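Local coordinates for protein CrRbcX-IIa (PDB 5BS1) that probably acts as a dimeric assembly chaperone for Rubisco in the green alga Chlamydomonas reinhardtii, at residues S9-P13 against E14-A18; A30-V33 against L34-Q38. One frame throughout, in Å; residues are numbered along the deposited sequence. Where two conformers were deposited one is given.

Interaction 1: S9-P13 against E14-A18; sequences SGASP and ERKAA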
ATOM      1  N   SER A   9      -1.643 -14.731   4.200  1.00 14.51           N
ATOM      2  CA  SER A   9      -2.854 -15.196   3.568  1.00 14.58           C
ATOM      3  C   SER A   9      -3.906 -15.454   4.652  1.00 14.40           C
ATOM      4  O   SER A   9      -3.677 -16.240   5.575  1.00 14.72           O
ATOM      5  CB  SER A   9      -2.622 -16.486   2.753  1.00 15.79           C
ATOM      6  OG  SER A   9      -3.816 -16.923   2.143  1.00 19.83           O
ATOM      7  N   GLY A  10      -5.044 -14.784   4.540  1.00 13.76           N
ATOM      8  CA  GLY A  10      -6.055 -14.777   5.582  1.00 13.69           C
ATOM      9  C   GLY A  10      -6.220 -13.445   6.320  1.00 12.54           C
ATOM     10  O   GLY A  10      -7.166 -13.247   7.086  1.00 13.78           O
ATOM     11  N   ALA A  11      -5.257 -12.561   6.124  1.00 10.96           N
ATOM     12  CA  ALA A  11      -5.346 -11.199   6.679  1.00  9.99           C
ATOM     13  C   ALA A  11      -6.402 -10.404   5.969  1.00  9.38           C
ATOM     14  O   ALA A  11      -6.632 -10.577   4.776  1.00 10.14           O
ATOM     15  CB  ALA A  11      -4.020 -10.499   6.528  1.00  9.64           C
ATOM     16  N   SER A  12      -6.994  -9.438   6.670  1.00  9.06           N
ATOM     17  CA  SER A  12      -7.937  -8.525   6.020  1.00  8.80           C
ATOM     18  C   SER A  12      -7.255  -7.594   5.079  1.00  8.50           C
ATOM     19  O   SER A  12      -6.043  -7.393   5.203  1.00  8.14           O
ATOM     20  CB  SER A  12      -8.664  -7.681   7.047  1.00  9.14           C
ATOM     21  OG  SER A  12      -7.715  -6.869   7.739  1.00  9.13           O
ATOM     22  N   PRO A  13      -8.003  -6.984   4.160  1.00  8.65           N
ATOM     23  CA  PRO A  13      -7.377  -5.951   3.321  1.00  8.71           C
ATOM     24  C   PRO A  13      -6.786  -4.815   4.169  1.00  8.67           C
ATOM     25  O   PRO A  13      -5.740  -4.268   3.852  1.00  7.90           O
ATOM     26  CB  PRO A  13      -8.532  -5.484   2.442  1.00  9.51           C
ATOM     27  CG  PRO A  13      -9.382  -6.704   2.313  1.00  9.96           C
ATOM     28  CD  PRO A  13      -9.371  -7.289   3.698  1.00  9.47           C
ATOM     29  N   GLU A  14      -7.465  -4.467   5.256  1.00  8.43           N
ATOM     30  CA  GLU A  14      -7.005  -3.431   6.172  1.00  8.39           C
ATOM     31  C   GLU A  14      -5.649  -3.793   6.802  1.00  8.10           C
ATOM     32  O   GLU A  14      -4.735  -2.941   6.884  1.00  8.59           O
ATOM     33  CB  GLU A  14      -8.039  -3.171   7.260  1.00  8.58           C
ATOM     34  CG  GLU A  14      -9.290  -2.445   6.781  1.00  9.18           C
ATOM     35  CD  GLU A  14     -10.402  -3.346   6.315  1.00  9.45           C
ATOM     36  OE1 GLU A  14     -10.195  -4.558   6.131  1.00  9.26           O
ATOM     37  OE2 GLU A  14     -11.524  -2.836   6.104  1.00  9.91           O
ATOM     38  N   ARG A  15      -5.501  -5.036   7.237  0.60  7.77           N
ATOM     39  CA  ARG A  15      -4.237  -5.463   7.813  0.60  7.85           C
ATOM     40  C   ARG A  15      -3.137  -5.527   6.773  0.60  7.47           C
ATOM     41  O   ARG A  15      -2.001  -5.121   7.016  0.60  7.21           O
ATOM     42  CB  ARG A  15      -4.395  -6.800   8.500  0.60  7.81           C
ATOM     43  CG  ARG A  15      -3.089  -7.285   9.077  0.60  7.99           C
ATOM     44  CD  ARG A  15      -3.149  -8.453  10.063  0.60  8.10           C
ATOM     45  NE  ARG A  15      -1.801  -8.499  10.556  0.60  8.04           N
ATOM     46  CZ  ARG A  15      -1.335  -7.768  11.560  0.60  8.40           C
ATOM     47  NH1 ARG A  15      -0.039  -7.780  11.813  0.60  8.07           N
ATOM     48  NH2 ARG A  15      -2.172  -7.049  12.327  0.60  8.41           N
ATOM     49  N   LYS A  16      -3.460  -6.049   5.597  1.00  7.51           N
ATOM     50  CA  LYS A  16      -2.495  -6.064   4.504  1.00  7.71           C
ATOM     51  C   LYS A  16      -2.008  -4.650   4.199  1.00  7.30           C
ATOM     52  O   LYS A  16      -0.809  -4.448   4.056  1.00  7.07           O
ATOM     53  CB  LYS A  16      -3.081  -6.726   3.256  1.00  8.97           C
ATOM     54  CG  LYS A  16      -3.318  -8.207   3.429  1.00 10.36           C
ATOM     55  CD  LYS A  16      -3.713  -8.859   2.110  1.00 12.30           C
ATOM     56  CE  LYS A  16      -3.899 -10.360   2.291  1.00 14.86           C
ATOM     57  NZ  LYS A  16      -4.484 -10.941   1.060  1.00 18.48           N
ATOM     58  N   ALA A  17      -2.921  -3.693   4.133  1.00  6.63           N
ATOM     59  CA  ALA A  17      -2.565  -2.308   3.872  1.00  6.49           C
ATOM     60  C   ALA A  17      -1.685  -1.762   4.989  1.00  6.38           C
ATOM     61  O   ALA A  17      -0.706  -1.083   4.708  1.00  6.45           O
ATOM     62  CB  ALA A  17      -3.808  -1.464   3.680  1.00  6.59           C
ATOM     63  N   ALA A  18      -2.019  -2.077   6.228  1.00  6.57           N
ATOM     64  CA  ALA A  18      -1.233  -1.588   7.393  1.00  7.03           C
ATOM     65  C   ALA A  18       0.196  -2.101   7.320  1.00  7.27           C
ATOM     66  O   ALA A  18       1.137  -1.344   7.503  1.00  7.25           O
ATOM     67  CB  ALA A  18      -1.912  -1.995   8.691  1.00  7.01           C
TER
HETATM   68  O   HOH W   1      -6.538 -12.873   3.114  1.00 25.56           O
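Ser12 and Arg15 meet in a classic N-cap, the serine closing the amino-terminal end of helix 13-38 with its own side chain. The hydroxyl stands between the backbone N and the carbonyl carbon (chi1 63°), a rotation that carries it forward to the open amides of the first turn, where Ser12 OG accepts from Arg15 N at 2.9 Å. One of the amides that the first turn leaves without a carbonyl is satisfied in this way. A valine here would probably leave the Arg15 amide without its cap, because no side-chain oxygen would remain to accept from it.

Backbone bonding starts at the same residue. Lys16 N donates to Ser12 O in a nearly straight bond (N-H...O 173°), and Ala17 N follows with Pro13 O. Pro13, with no N-H to give, suits the first turn, where none is called for.

Van der Waals contacts complete the turn. The apolar one sets Ala11 CB against Lys16 CG at 3.9 Å, with Arg15 CD slightly farther away. Glu14 bends at chi2 (90°), which brings Glu14 OE1 back to Ser12 CB (3.6 Å) and to the proline ring at CD.

The charged ends serve other partners. Glu14 OE2 accepts from Glu98 N of the second subunit and, in the conformer given, Arg15 forms a salt bridge with Glu109 of that subunit, so the capped turn belongs to the dimer interface. Lys16 NZ donates to Pro4 O of its own chain. Beside the lysine, a water accepts from Gly10 N and donates to Ala11 O, both at 2.8 Å, and accepts a weak bond from Lys16 NZ at 3.5 Å.

Interaction 2: A30-V33 against L34-Q38; sequences ARVV and LEQLQ
Val32 and Gln36 lie side by side one helical turn apart, and the glutamine illustrates how a long polar side chain can run back along its own helix. Gln36 CB sits over the backbone near Val33 O and Val32 O. With CG anti to the carbonyl carbon (chi1 -72°), the chain turns toward the preceding turn, and Gln36 CG comes to 3.3 Å from Val32 O. Beyond it the chain is extended: Gln36 CD lies 3.9 Å from Val32 CG1, and Gln36 NE2 reaches that same methyl at 3.6 Å. The other branch, OE1, accepts a hydrogen bond from Arg85 of helix 80-96, which helps to fix the rotation of the amide.

Next along the helix, Val33 and Leu37 repeat the spacing with purely apolar groups. Val33 CG1 touches Leu37 CD1 at 3.8 Å, while the valine also packs on Leu86 and Val89 of helix 80-96. Leu34 and Ala30 both lean on Leu59 of helix 46-59.

Beneath the side chains runs the regular i to i+4 ladder, from Leu34 N to Ala30 O through to Leu37 N to Val33 O. Val32 O has two donors, the backbone Gln36 N at 3.1 Å and a water. That water also donates to Glu35 OE1 at 2.7 Å, tying the carboxylate to the preceding turn.

The chemistry thus divides round the helix: valine and leucine methyls face the neighbouring helices, the glutamine borders them with its amide held by an arginine, and the water-linked glutamate belongs to the exposed side.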
ATOM      1  N   ALA A  30      14.573   5.208   5.734  1.00  9.31           N
ATOM      2  CA  ALA A  30      15.897   4.915   5.208  1.00  9.63           C
ATOM      3  C   ALA A  30      16.359   5.996   4.242  1.00 10.52           C
ATOM      4  O   ALA A  30      17.537   6.418   4.284  1.00  9.98           O
ATOM      5  CB  ALA A  30      15.926   3.561   4.506  1.00  9.58           C
ATOM      6  N   ARG A  31      15.461   6.430   3.351  0.50 10.64           N
ATOM      7  CA  ARG A  31      15.800   7.512   2.428  0.50 11.70           C
ATOM      8  C   ARG A  31      16.096   8.794   3.147  0.50 11.20           C
ATOM      9  O   ARG A  31      17.045   9.490   2.788  0.50 11.38           O
ATOM     10  CB  ARG A  31      14.690   7.762   1.417  0.50 12.69           C
ATOM     11  CG  ARG A  31      14.531   6.683   0.383  0.50 14.09           C
ATOM     12  CD  ARG A  31      13.561   7.189  -0.684  0.50 14.68           C
ATOM     13  NE  ARG A  31      14.214   8.143  -1.606  0.50 14.58           N
ATOM     14  CZ  ARG A  31      13.678   9.268  -2.086  0.50 15.47           C
ATOM     15  NH1 ARG A  31      14.384  10.011  -2.934  0.50 15.29           N
ATOM     16  NH2 ARG A  31      12.470   9.674  -1.726  0.50 15.39           N
ATOM     17  N   VAL A  32      15.299   9.124   4.159  1.00 11.10           N
ATOM     18  CA  VAL A  32      15.509  10.322   4.976  1.00 11.51           C
ATOM     19  C   VAL A  32      16.868  10.301   5.638  1.00 11.22           C
ATOM     20  O   VAL A  32      17.621  11.273   5.562  1.00 12.30           O
ATOM     21  CB  VAL A  32      14.401  10.484   6.055  1.00 11.77           C
ATOM     22  CG1 VAL A  32      14.783  11.495   7.138  1.00 12.72           C
ATOM     23  CG2 VAL A  32      13.093  10.882   5.409  1.00 12.98           C
ATOM     24  N   VAL A  33      17.199   9.185   6.262  1.00 10.37           N
ATOM     25  CA  VAL A  33      18.450   9.057   6.974  1.00 10.44           C
ATOM     26  C   VAL A  33      19.620   9.092   5.999  1.00 10.66           C
ATOM     27  O   VAL A  33      20.633   9.697   6.292  1.00 11.51           O
ATOM     28  CB  VAL A  33      18.438   7.799   7.877  1.00 10.49           C
ATOM     29  CG1 VAL A  33      19.814   7.495   8.472  1.00 10.63           C
ATOM     30  CG2 VAL A  33      17.432   8.001   9.016  1.00 10.10           C
ATOM     31  N   LEU A  34      19.502   8.434   4.855  1.00 10.58           N
ATOM     32  CA  LEU A  34      20.605   8.461   3.890  1.00 11.40           C
ATOM     33  C   LEU A  34      20.916   9.895   3.474  1.00 12.08           C
ATOM     34  O   LEU A  34      22.089  10.273   3.373  1.00 12.18           O
ATOM     35  CB  LEU A  34      20.309   7.613   2.663  1.00 12.49           C
ATOM     36  CG  LEU A  34      21.471   7.370   1.685  1.00 13.86           C
ATOM     37  CD1 LEU A  34      22.626   6.639   2.343  1.00 14.52           C
ATOM     38  CD2 LEU A  34      20.954   6.558   0.514  1.00 14.72           C
ATOM     39  N   GLU A  35      19.888  10.691   3.225  1.00 12.15           N
ATOM     40  CA  GLU A  35      20.072  12.074   2.795  1.00 14.73           C
ATOM     41  C   GLU A  35      20.758  12.867   3.897  1.00 14.57           C
ATOM     42  O   GLU A  35      21.651  13.690   3.634  1.00 15.73           O
ATOM     43  CB  GLU A  35      18.712  12.693   2.447  1.00 17.34           C
ATOM     44  CG  GLU A  35      18.739  14.128   1.943  1.00 21.83           C
ATOM     45  CD  GLU A  35      17.364  14.623   1.489  1.00 26.74           C
ATOM     46  OE1 GLU A  35      16.640  15.249   2.282  1.00 34.55           O
ATOM     47  OE2 GLU A  35      16.972  14.374   0.326  1.00 32.74           O
ATOM     48  N   GLN A  36      20.335  12.625   5.130  1.00 13.95           N
ATOM     49  CA  GLN A  36      20.909  13.308   6.284  1.00 15.93           C
ATOM     50  C   GLN A  36      22.376  12.981   6.469  1.00 16.10           C
ATOM     51  O   GLN A  36      23.145  13.845   6.886  1.00 17.61           O
ATOM     52  CB  GLN A  36      20.105  12.973   7.535  1.00 16.18           C
ATOM     53  CG  GLN A  36      18.754  13.669   7.517  1.00 17.40           C
ATOM     54  CD  GLN A  36      17.859  13.251   8.665  1.00 18.78           C
ATOM     55  OE1 GLN A  36      18.123  12.274   9.360  1.00 18.64           O
ATOM     56  NE2 GLN A  36      16.776  13.998   8.864  1.00 19.98           N
ATOM     57  N   LEU A  37      22.763  11.745   6.167  1.00 15.74           N
ATOM     58  CA  LEU A  37      24.140  11.302   6.353  1.00 17.04           C
ATOM     59  C   LEU A  37      25.086  11.859   5.310  1.00 19.96           C
ATOM     60  O   LEU A  37      26.300  11.825   5.510  1.00 20.83           O
ATOM     61  CB  LEU A  37      24.229   9.772   6.370  1.00 16.33           C
ATOM     62  CG  LEU A  37      23.634   9.114   7.604  1.00 16.36           C
ATOM     63  CD1 LEU A  37      23.495   7.619   7.432  1.00 16.91           C
ATOM     64  CD2 LEU A  37      24.474   9.413   8.834  1.00 17.43           C
ATOM     65  N   GLN A  38      24.546  12.321   4.197  1.00 24.63           N
ATOM     66  CA  GLN A  38      25.369  12.970   3.177  1.00 28.47           C
ATOM     67  C   GLN A  38      25.376  14.504   3.306  1.00 31.23           C
ATOM     68  O   GLN A  38      26.301  15.166   2.839  1.00 34.16           O
ATOM     69  CB  GLN A  38      24.861  12.555   1.815  1.00 31.10           C
ATOM     70  CG  GLN A  38      25.038  11.089   1.586  1.00 31.85           C
ATOM     71  CD  GLN A  38      24.494  10.682   0.250  1.00 34.82           C
ATOM     72  OE1 GLN A  38      23.330  10.291   0.128  1.00 36.52           O
ATOM     73  NE2 GLN A  38      25.322  10.807  -0.778  1.00 34.86           N
TER
HETATM   74  O   HOH W   2      16.426  13.742   4.565  1.00 23.34           O

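In the fold
Both contacts belong to one element, helix 13-38, and follow each other along the chain: interaction 1 marks its beginning and interaction 2 lies in its last turns. Their centres are 30 Å apart, on opposite sides of the chain's centre, and their nearest atoms stay about 15 Å from each other. The two ends face different surroundings. The first turns of the helix, from Pro13 to Ala18, meet the second subunit, whereas residues 30-38 meet helices 46-59 and 80-96 of their own chain and touch no other chain of the assembly. A single long helix thus links the dimer interface to the helical body of the subunit in this all-helical RbcX protein.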